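Local coordinates for protein (tenascin) (Gallus gallus, PDB 1QR4) that forms part of the extracellular matrix as an adhesion protein, this two-domain fibronectin type III segment probably binding heparin and contactin, at residues P30-P44 and T69-K83. Sequence-based numbering, arbitrary orientation.
Sequences PVAKFDRYRLTYVSP and TEYTISLVAEKGRHK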
ATOM      1  N   PRO A  30      -1.037 -18.720 -22.795  1.00 31.88           N
ATOM      2  CA  PRO A  30      -1.214 -18.730 -24.250  1.00 27.42           C
ATOM      3  C   PRO A  30      -1.483 -20.153 -24.757  1.00 28.58           C
ATOM      4  O   PRO A  30      -1.012 -21.131 -24.182  1.00 31.44           O
ATOM      5  CB  PRO A  30       0.140 -18.246 -24.751  1.00 27.50           C
ATOM      6  CG  PRO A  30       0.593 -17.334 -23.664  1.00 26.51           C
ATOM      7  CD  PRO A  30       0.266 -18.128 -22.442  1.00 37.59           C
ATOM      8  N   VAL A  31      -2.269 -20.262 -25.820  1.00 41.50           N
ATOM      9  CA  VAL A  31      -2.589 -21.558 -26.397  1.00 36.33           C
ATOM     10  C   VAL A  31      -1.400 -22.032 -27.226  1.00 36.30           C
ATOM     11  O   VAL A  31      -1.137 -23.227 -27.327  1.00 46.47           O
ATOM     12  CB  VAL A  31      -3.843 -21.469 -27.285  1.00 39.93           C
ATOM     13  CG1 VAL A  31      -4.154 -22.820 -27.887  1.00 44.69           C
ATOM     14  CG2 VAL A  31      -5.036 -20.969 -26.471  1.00 31.51           C
ATOM     15  N   ALA A  32      -0.649 -21.075 -27.763  1.00 42.49           N
ATOM     16  CA  ALA A  32       0.512 -21.376 -28.591  1.00 43.39           C
ATOM     17  C   ALA A  32       1.721 -21.852 -27.809  1.00 44.22           C
ATOM     18  O   ALA A  32       1.883 -21.551 -26.630  1.00 51.39           O
ATOM     19  CB  ALA A  32       0.886 -20.163 -29.435  1.00 30.63           C
ATOM     20  N   LYS A  33       2.572 -22.608 -28.481  1.00 62.16           N
ATOM     21  CA  LYS A  33       3.782 -23.105 -27.860  1.00 57.13           C
ATOM     22  C   LYS A  33       4.700 -21.903 -27.666  1.00 44.57           C
ATOM     23  O   LYS A  33       4.785 -21.053 -28.554  1.00 52.06           O
ATOM     24  CB  LYS A  33       4.421 -24.165 -28.769  1.00 79.52           C
ATOM     25  CG  LYS A  33       4.677 -23.740 -30.224  1.00 90.48           C
ATOM     26  CD  LYS A  33       6.084 -23.180 -30.405  1.00100.00           C
ATOM     27  CE  LYS A  33       6.349 -22.713 -31.828  1.00 94.34           C
ATOM     28  NZ  LYS A  33       7.695 -22.079 -31.938  1.00 76.73           N
ATOM     29  N   PHE A  34       5.293 -21.757 -26.482  1.00 38.23           N
ATOM     30  CA  PHE A  34       6.203 -20.632 -26.272  1.00 32.00           C
ATOM     31  C   PHE A  34       7.359 -20.877 -25.329  1.00 30.17           C
ATOM     32  O   PHE A  34       7.436 -21.915 -24.684  1.00 44.57           O
ATOM     33  CB  PHE A  34       5.460 -19.331 -25.935  1.00 30.23           C
ATOM     34  CG  PHE A  34       5.003 -19.225 -24.516  1.00 37.90           C
ATOM     35  CD1 PHE A  34       3.802 -19.794 -24.114  1.00 35.58           C
ATOM     36  CD2 PHE A  34       5.750 -18.505 -23.588  1.00 41.11           C
ATOM     37  CE1 PHE A  34       3.352 -19.646 -22.808  1.00 25.54           C
ATOM     38  CE2 PHE A  34       5.305 -18.352 -22.281  1.00 37.45           C
ATOM     39  CZ  PHE A  34       4.105 -18.925 -21.893  1.00 36.62           C
ATOM     40  N   ASP A  35       8.268 -19.910 -25.282  1.00 23.85           N
ATOM     41  CA  ASP A  35       9.486 -19.981 -24.476  1.00 43.63           C
ATOM     42  C   ASP A  35       9.376 -19.567 -23.018  1.00 42.61           C
ATOM     43  O   ASP A  35       9.731 -20.316 -22.106  1.00 36.70           O
ATOM     44  CB  ASP A  35      10.561 -19.108 -25.126  1.00 52.83           C
ATOM     45  CG  ASP A  35      11.683 -19.909 -25.739  1.00 63.75           C
ATOM     46  OD1 ASP A  35      11.504 -21.129 -25.988  1.00 65.82           O
ATOM     47  OD2 ASP A  35      12.748 -19.297 -25.973  1.00 51.97           O
ATOM     48  N   ARG A  36       8.998 -18.310 -22.832  1.00 42.08           N
ATOM     49  CA  ARG A  36       8.853 -17.722 -21.521  1.00 41.90           C
ATOM     50  C   ARG A  36       8.032 -16.454 -21.658  1.00 37.95           C
ATOM     51  O   ARG A  36       7.506 -16.163 -22.723  1.00 36.50           O
ATOM     52  CB  ARG A  36      10.227 -17.415 -20.936  1.00 34.71           C
ATOM     53  CG  ARG A  36      11.145 -16.656 -21.865  1.00 43.18           C
ATOM     54  CD  ARG A  36      12.561 -16.662 -21.310  1.00 74.88           C
ATOM     55  NE  ARG A  36      13.554 -16.240 -22.296  1.00 92.11           N
ATOM     56  CZ  ARG A  36      14.422 -17.056 -22.894  1.00 99.88           C
ATOM     57  NH1 ARG A  36      14.431 -18.358 -22.611  1.00 97.30           N
ATOM     58  NH2 ARG A  36      15.274 -16.570 -23.791  1.00 99.82           N
ATOM     59  N   TYR A  37       7.861 -15.750 -20.550  1.00 45.08           N
ATOM     60  CA  TYR A  37       7.106 -14.512 -20.533  1.00 32.64           C
ATOM     61  C   TYR A  37       8.058 -13.386 -20.188  1.00 31.94           C
ATOM     62  O   TYR A  37       9.081 -13.608 -19.559  1.00 35.28           O
ATOM     63  CB  TYR A  37       6.047 -14.546 -19.433  1.00 21.31           C
ATOM     64  CG  TYR A  37       4.912 -15.526 -19.608  1.00 19.48           C
ATOM     65  CD1 TYR A  37       3.760 -15.165 -20.298  1.00 13.62           C
ATOM     66  CD2 TYR A  37       4.929 -16.758 -18.963  1.00 17.75           C
ATOM     67  CE1 TYR A  37       2.646 -16.010 -20.331  1.00 15.21           C
ATOM     68  CE2 TYR A  37       3.820 -17.600 -18.989  1.00 26.78           C
ATOM     69  CZ  TYR A  37       2.683 -17.218 -19.672  1.00 21.25           C
ATOM     70  OH  TYR A  37       1.577 -18.040 -19.678  1.00 32.61           O
ATOM     71  N   ARG A  38       7.724 -12.177 -20.609  1.00 26.41           N
ATOM     72  CA  ARG A  38       8.530 -11.023 -20.282  1.00 23.65           C
ATOM     73  C   ARG A  38       7.542 -10.023 -19.724  1.00 35.53           C
ATOM     74  O   ARG A  38       6.522  -9.733 -20.338  1.00 40.40           O
ATOM     75  CB  ARG A  38       9.224 -10.458 -21.507  1.00 26.76           C
ATOM     76  CG  ARG A  38      10.063  -9.240 -21.204  1.00 40.83           C
ATOM     77  CD  ARG A  38      10.533  -8.599 -22.477  1.00 68.02           C
ATOM     78  NE  ARG A  38      10.480  -7.145 -22.387  1.00 90.23           N
ATOM     79  CZ  ARG A  38      11.288  -6.319 -23.045  1.00 99.92           C
ATOM     80  NH1 ARG A  38      12.231  -6.798 -23.853  1.00 96.49           N
ATOM     81  NH2 ARG A  38      11.165  -5.007 -22.876  1.00 99.84           N
ATOM     82  N   LEU A  39       7.808  -9.562 -18.511  1.00 38.88           N
ATOM     83  CA  LEU A  39       6.938  -8.611 -17.843  1.00 32.16           C
ATOM     84  C   LEU A  39       7.675  -7.310 -17.747  1.00 31.88           C
ATOM     85  O   LEU A  39       8.806  -7.278 -17.273  1.00 41.99           O
ATOM     86  CB  LEU A  39       6.622  -9.105 -16.433  1.00 27.89           C
ATOM     87  CG  LEU A  39       5.853  -8.198 -15.484  1.00 15.49           C
ATOM     88  CD1 LEU A  39       4.456  -8.063 -15.973  1.00 20.35           C
ATOM     89  CD2 LEU A  39       5.851  -8.786 -14.089  1.00 28.98           C
ATOM     90  N   THR A  40       7.080  -6.255 -18.285  1.00 35.25           N
ATOM     91  CA  THR A  40       7.681  -4.930 -18.199  1.00 37.17           C
ATOM     92  C   THR A  40       6.651  -4.065 -17.502  1.00 35.25           C
ATOM     93  O   THR A  40       5.452  -4.324 -17.580  1.00 48.10           O
ATOM     94  CB  THR A  40       8.020  -4.325 -19.583  1.00 49.16           C
ATOM     95  OG1 THR A  40       6.856  -4.337 -20.411  1.00 68.83           O
ATOM     96  CG2 THR A  40       9.127  -5.113 -20.275  1.00 52.67           C
ATOM     97  N   TYR A  41       7.126  -3.092 -16.750  1.00 38.99           N
ATOM     98  CA  TYR A  41       6.245  -2.184 -16.040  1.00 42.45           C
ATOM     99  C   TYR A  41       7.007  -0.891 -15.911  1.00 43.22           C
ATOM    100  O   TYR A  41       8.185  -0.896 -15.556  1.00 48.46           O
ATOM    101  CB  TYR A  41       5.876  -2.728 -14.652  1.00 47.27           C
ATOM    102  CG  TYR A  41       7.044  -2.989 -13.712  1.00 37.67           C
ATOM    103  CD1 TYR A  41       7.685  -4.227 -13.695  1.00 29.21           C
ATOM    104  CD2 TYR A  41       7.469  -2.016 -12.804  1.00 30.11           C
ATOM    105  CE1 TYR A  41       8.712  -4.492 -12.797  1.00 42.33           C
ATOM    106  CE2 TYR A  41       8.497  -2.268 -11.899  1.00 39.74           C
ATOM    107  CZ  TYR A  41       9.116  -3.511 -11.899  1.00 55.75           C
ATOM    108  OH  TYR A  41      10.137  -3.777 -11.008  1.00 54.74           O
ATOM    109  N   VAL A  42       6.359   0.218 -16.239  1.00 30.36           N
ATOM    110  CA  VAL A  42       7.042   1.493 -16.152  1.00 27.33           C
ATOM    111  C   VAL A  42       6.362   2.380 -15.131  1.00 25.62           C
ATOM    112  O   VAL A  42       5.160   2.270 -14.912  1.00 30.57           O
ATOM    113  CB  VAL A  42       7.154   2.193 -17.557  1.00 27.24           C
ATOM    114  CG1 VAL A  42       7.235   1.154 -18.661  1.00 33.87           C
ATOM    115  CG2 VAL A  42       6.007   3.136 -17.807  1.00 29.60           C
ATOM    116  N   SER A  43       7.148   3.221 -14.467  1.00 31.53           N
ATOM    117  CA  SER A  43       6.608   4.128 -13.466  1.00 31.69           C
ATOM    118  C   SER A  43       6.293   5.436 -14.145  1.00 29.05           C
ATOM    119  O   SER A  43       6.600   5.625 -15.318  1.00 41.93           O
ATOM    120  CB  SER A  43       7.628   4.373 -12.352  1.00 38.48           C
ATOM    121  OG  SER A  43       8.697   5.196 -12.796  1.00 53.13           O
ATOM    122  N   PRO A  44       5.659   6.358 -13.415  1.00 28.91           N
ATOM    123  CA  PRO A  44       5.305   7.670 -13.955  1.00 24.75           C
ATOM    124  C   PRO A  44       6.504   8.481 -14.435  1.00 27.02           C
ATOM    125  O   PRO A  44       6.341   9.492 -15.126  1.00 34.22           O
ATOM    126  CB  PRO A  44       4.597   8.326 -12.777  1.00 29.17           C
ATOM    127  CG  PRO A  44       3.873   7.163 -12.169  1.00 30.85           C
ATOM    128  CD  PRO A  44       4.961   6.120 -12.138  1.00 21.44           C
ATOM    129  N   THR A  69       1.547   4.705  -6.129  1.00 35.73           N
ATOM    130  CA  THR A  69       2.092   5.022  -7.447  1.00 26.61           C
ATOM    131  C   THR A  69       1.401   4.148  -8.479  1.00 29.76           C
ATOM    132  O   THR A  69       1.141   2.973  -8.224  1.00 34.18           O
ATOM    133  CB  THR A  69       3.601   4.702  -7.505  1.00 28.94           C
ATOM    134  OG1 THR A  69       4.305   5.533  -6.582  1.00 43.98           O
ATOM    135  CG2 THR A  69       4.155   4.951  -8.882  1.00 45.64           C
ATOM    136  N   GLU A  70       1.113   4.701  -9.649  1.00 29.15           N
ATOM    137  CA  GLU A  70       0.473   3.901 -10.673  1.00 27.29           C
ATOM    138  C   GLU A  70       1.507   3.347 -11.638  1.00 23.90           C
ATOM    139  O   GLU A  70       2.489   4.000 -11.935  1.00 29.56           O
ATOM    140  CB  GLU A  70      -0.570   4.723 -11.415  1.00 38.40           C
ATOM    141  CG  GLU A  70      -1.347   3.936 -12.453  1.00 55.62           C
ATOM    142  CD  GLU A  70      -2.523   4.710 -13.006  1.00 72.02           C
ATOM    143  OE1 GLU A  70      -2.330   5.870 -13.434  1.00 69.62           O
ATOM    144  OE2 GLU A  70      -3.644   4.154 -13.005  1.00 76.66           O
ATOM    145  N   TYR A  71       1.288   2.127 -12.107  1.00 30.84           N
ATOM    146  CA  TYR A  71       2.195   1.484 -13.052  1.00 29.72           C
ATOM    147  C   TYR A  71       1.484   0.926 -14.289  1.00 31.11           C
ATOM    148  O   TYR A  71       0.382   0.375 -14.207  1.00 41.03           O
ATOM    149  CB  TYR A  71       2.931   0.313 -12.394  1.00 22.00           C
ATOM    150  CG  TYR A  71       3.928   0.689 -11.342  1.00 30.35           C
ATOM    151  CD1 TYR A  71       3.555   0.778 -10.002  1.00 42.43           C
ATOM    152  CD2 TYR A  71       5.256   0.909 -11.669  1.00 23.01           C
ATOM    153  CE1 TYR A  71       4.477   1.072  -9.018  1.00 34.71           C
ATOM    154  CE2 TYR A  71       6.188   1.205 -10.687  1.00 45.50           C
ATOM    155  CZ  TYR A  71       5.788   1.284  -9.362  1.00 41.45           C
ATOM    156  OH  TYR A  71       6.705   1.581  -8.383  1.00 60.49           O
ATOM    157  N   THR A  72       2.130   1.052 -15.436  1.00 32.79           N
ATOM    158  CA  THR A  72       1.577   0.501 -16.649  1.00 30.06           C
ATOM    159  C   THR A  72       2.254  -0.854 -16.715  1.00 23.22           C
ATOM    160  O   THR A  72       3.480  -0.932 -16.806  1.00 25.59           O
ATOM    161  CB  THR A  72       1.958   1.339 -17.875  1.00 32.88           C
ATOM    162  OG1 THR A  72       1.396   2.649 -17.739  1.00 41.58           O
ATOM    163  CG2 THR A  72       1.425   0.698 -19.150  1.00 36.36           C
ATOM    164  N   ILE A  73       1.473  -1.919 -16.582  1.00 23.89           N
ATOM    165  CA  ILE A  73       2.037  -3.259 -16.626  1.00 20.06           C
ATOM    166  C   ILE A  73       1.655  -3.958 -17.917  1.00 25.32           C
ATOM    167  O   ILE A  73       0.491  -3.965 -18.306  1.00 27.51           O
ATOM    168  CB  ILE A  73       1.555  -4.128 -15.420  1.00 25.74           C
ATOM    169  CG1 ILE A  73       1.922  -3.449 -14.099  1.00 28.03           C
ATOM    170  CG2 ILE A  73       2.237  -5.504 -15.446  1.00 10.68           C
ATOM    171  CD1 ILE A  73       1.183  -3.984 -12.884  1.00 18.84           C
ATOM    172  N   SER A  74       2.651  -4.537 -18.579  1.00 34.19           N
ATOM    173  CA  SER A  74       2.433  -5.284 -19.810  1.00 32.77           C
ATOM    174  C   SER A  74       3.196  -6.605 -19.835  1.00 16.87           C
ATOM    175  O   SER A  74       4.381  -6.687 -19.512  1.00 22.12           O
ATOM    176  CB  SER A  74       2.757  -4.446 -21.056  1.00 37.39           C
ATOM    177  OG  SER A  74       4.085  -3.959 -21.027  1.00 57.34           O
ATOM    178  N   LEU A  75       2.476  -7.642 -20.222  1.00 25.47           N
ATOM    179  CA  LEU A  75       3.017  -8.981 -20.306  1.00 24.47           C
ATOM    180  C   LEU A  75       2.983  -9.429 -21.755  1.00 32.68           C
ATOM    181  O   LEU A  75       2.046  -9.119 -22.493  1.00 29.62           O
ATOM    182  CB  LEU A  75       2.166  -9.925 -19.465  1.00 18.03           C
ATOM    183  CG  LEU A  75       2.715 -11.327 -19.325  1.00  7.22           C
ATOM    184  CD1 LEU A  75       3.998 -11.294 -18.527  1.00 12.69           C
ATOM    185  CD2 LEU A  75       1.691 -12.154 -18.644  1.00 29.19           C
ATOM    186  N   VAL A  76       3.985 -10.205 -22.140  1.00 32.54           N
ATOM    187  CA  VAL A  76       4.101 -10.702 -23.494  1.00 37.34           C
ATOM    188  C   VAL A  76       4.752 -12.081 -23.512  1.00 33.61           C
ATOM    189  O   VAL A  76       5.664 -12.356 -22.733  1.00 33.51           O
ATOM    190  CB  VAL A  76       4.942  -9.728 -24.353  1.00 31.82           C
ATOM    191  CG1 VAL A  76       6.249  -9.410 -23.667  1.00 32.37           C
ATOM    192  CG2 VAL A  76       5.214 -10.320 -25.715  1.00 39.42           C
ATOM    193  N   ALA A  77       4.262 -12.952 -24.393  1.00 35.07           N
ATOM    194  CA  ALA A  77       4.815 -14.291 -24.541  1.00 25.33           C
ATOM    195  C   ALA A  77       5.915 -14.288 -25.623  1.00 36.34           C
ATOM    196  O   ALA A  77       5.668 -13.918 -26.768  1.00 59.42           O
ATOM    197  CB  ALA A  77       3.693 -15.290 -24.891  1.00 19.76           C
ATOM    198  N   GLU A  78       7.142 -14.606 -25.224  1.00 41.32           N
ATOM    199  CA  GLU A  78       8.271 -14.660 -26.141  1.00 39.87           C
ATOM    200  C   GLU A  78       8.327 -16.089 -26.665  1.00 57.84           C
ATOM    201  O   GLU A  78       8.650 -17.019 -25.919  1.00 52.01           O
ATOM    202  CB  GLU A  78       9.581 -14.304 -25.428  1.00 25.19           C
ATOM    203  CG  GLU A  78       9.634 -12.878 -24.862  1.00 25.60           C
ATOM    204  CD  GLU A  78      11.012 -12.486 -24.293  1.00 42.82           C
ATOM    205  OE1 GLU A  78      11.937 -13.329 -24.268  1.00 52.23           O
ATOM    206  OE2 GLU A  78      11.182 -11.320 -23.874  1.00 44.63           O
ATOM    207  N   LYS A  79       7.966 -16.252 -27.942  1.00 74.55           N
ATOM    208  CA  LYS A  79       7.929 -17.553 -28.643  1.00 68.03           C
ATOM    209  C   LYS A  79       9.296 -18.053 -29.152  1.00 48.91           C
ATOM    210  O   LYS A  79       9.435 -19.216 -29.544  1.00 50.89           O
ATOM    211  CB  LYS A  79       6.914 -17.480 -29.805  1.00 72.33           C
ATOM    212  CG  LYS A  79       5.545 -16.914 -29.388  1.00 65.47           C
ATOM    213  CD  LYS A  79       4.621 -16.644 -30.570  1.00 52.12           C
ATOM    214  CE  LYS A  79       3.316 -15.984 -30.110  1.00 62.60           C
ATOM    215  NZ  LYS A  79       2.273 -15.888 -31.172  1.00 49.39           N
ATOM    216  N   GLY A  80      10.284 -17.160 -29.127  1.00 42.33           N
ATOM    217  CA  GLY A  80      11.642 -17.451 -29.561  1.00 47.61           C
ATOM    218  C   GLY A  80      12.356 -16.110 -29.640  1.00 53.04           C
ATOM    219  O   GLY A  80      13.066 -15.699 -28.722  1.00 50.76           O
ATOM    220  N   ARG A  81      12.161 -15.422 -30.756  1.00 64.06           N
ATOM    221  CA  ARG A  81      12.719 -14.088 -30.960  1.00 62.41           C
ATOM    222  C   ARG A  81      11.490 -13.226 -31.273  1.00 62.74           C
ATOM    223  O   ARG A  81      11.590 -12.003 -31.424  1.00 47.49           O
ATOM    224  CB  ARG A  81      13.701 -14.080 -32.135  1.00 69.73           C
ATOM    225  CG  ARG A  81      14.608 -12.864 -32.192  1.00 60.00           C
ATOM    226  CD  ARG A  81      15.533 -12.923 -33.407  1.00 77.58           C
ATOM    227  NE  ARG A  81      15.049 -12.106 -34.522  1.00 83.15           N
ATOM    228  CZ  ARG A  81      14.588 -12.581 -35.678  1.00 71.89           C
ATOM    229  NH1 ARG A  81      14.533 -13.888 -35.903  1.00 77.72           N
ATOM    230  NH2 ARG A  81      14.185 -11.738 -36.620  1.00 81.22           N
ATOM    231  N   HIS A  82      10.338 -13.904 -31.368  1.00 55.72           N
ATOM    232  CA  HIS A  82       9.045 -13.293 -31.645  1.00 64.02           C
ATOM    233  C   HIS A  82       8.293 -13.082 -30.337  1.00 61.02           C
ATOM    234  O   HIS A  82       7.925 -14.037 -29.659  1.00 57.83           O
ATOM    235  CB  HIS A  82       8.162 -14.199 -32.516  1.00 75.10           C
ATOM    236  CG  HIS A  82       8.877 -14.877 -33.641  1.00 94.80           C
ATOM    237  ND1 HIS A  82      10.156 -14.541 -34.032  1.00 90.61           N
ATOM    238  CD2 HIS A  82       8.491 -15.893 -34.448  1.00 97.82           C
ATOM    239  CE1 HIS A  82      10.528 -15.324 -35.029  1.00 94.94           C
ATOM    240  NE2 HIS A  82       9.535 -16.153 -35.300  1.00100.00           N
ATOM    241  N   LYS A  83       8.051 -11.824 -30.000  1.00 60.07           N
ATOM    242  CA  LYS A  83       7.308 -11.468 -28.800  1.00 51.95           C
ATOM    243  C   LYS A  83       5.869 -11.315 -29.270  1.00 39.25           C
ATOM    244  O   LYS A  83       5.613 -10.686 -30.294  1.00 60.11           O
ATOM    245  CB  LYS A  83       7.835 -10.139 -28.236  1.00 33.66           C
ATOM    246  CG  LYS A  83       9.358 -10.019 -28.323  1.00 38.40           C
ATOM    247  CD  LYS A  83      10.010  -9.626 -27.009  1.00 36.97           C
ATOM    248  CE  LYS A  83       9.692  -8.189 -26.634  1.00 59.43           C
ATOM    249  NZ  LYS A  83      10.306  -7.827 -25.322  1.00 48.15           N
TER
HETATM  250  O   HOH W   1      12.632 -16.170 -25.709  1.00 47.32           O
HETATM  251  O   HOH W   2       3.013   4.418 -15.010  1.00 66.29           O
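Ala77 CB sits over one face of the Phe34 ring, 4.2 Å from its centroid, and a side chain this small lets the ring lie close to the strand; Glu78 O approaches the ring edge, near its plane. At the far end the edge of Tyr41 is turned toward the face of Tyr71 in an offset edge-to-face pair, planes at 74°. Between these aromatics Leu39 CD1 meets Ile73 CG2, and Leu75 reaches Tyr37, whose ring also packs edge-to-face with Trp27. Leu39, Ile73 and Leu75 pack against Leu23, Leu25 and Trp27 of strand 22-28 in the core of the fibronectin type III sandwich.

Strands 36-42 and 70-78 are antiparallel neighbours, paired from Thr40 N to Ser74 O (3.0 Å) and from Ser74 N back to Thr40 O, almost straight at 178°. A classic beta bulge ends the pairing: Asp35 N donates to Glu78 O at 3.0 Å, and Arg36 N adds a weak bond to the same oxygen.

The outer face is largely polar. Arg38, with CG anti to its backbone nitrogen (chi1 179°), carries its guanidinium along this face, where Glu50 pairs with it; Glu78 OE2 lies 4.5 Å from Arg38 NE, beyond a salt bridge. With the guanidinium replaced by an alanine here, Glu50 would probably be left without its mate and the basic patch weakened. Long salt bridges from Glu78 to Arg36, which pairs more strongly with Glu52, and to Lys83 probably temper the basic cluster; Lys33, Arg38, Lys79 and Lys83 belong to a putative heparin-binding site, and such gathered cations would suit sulfate groups.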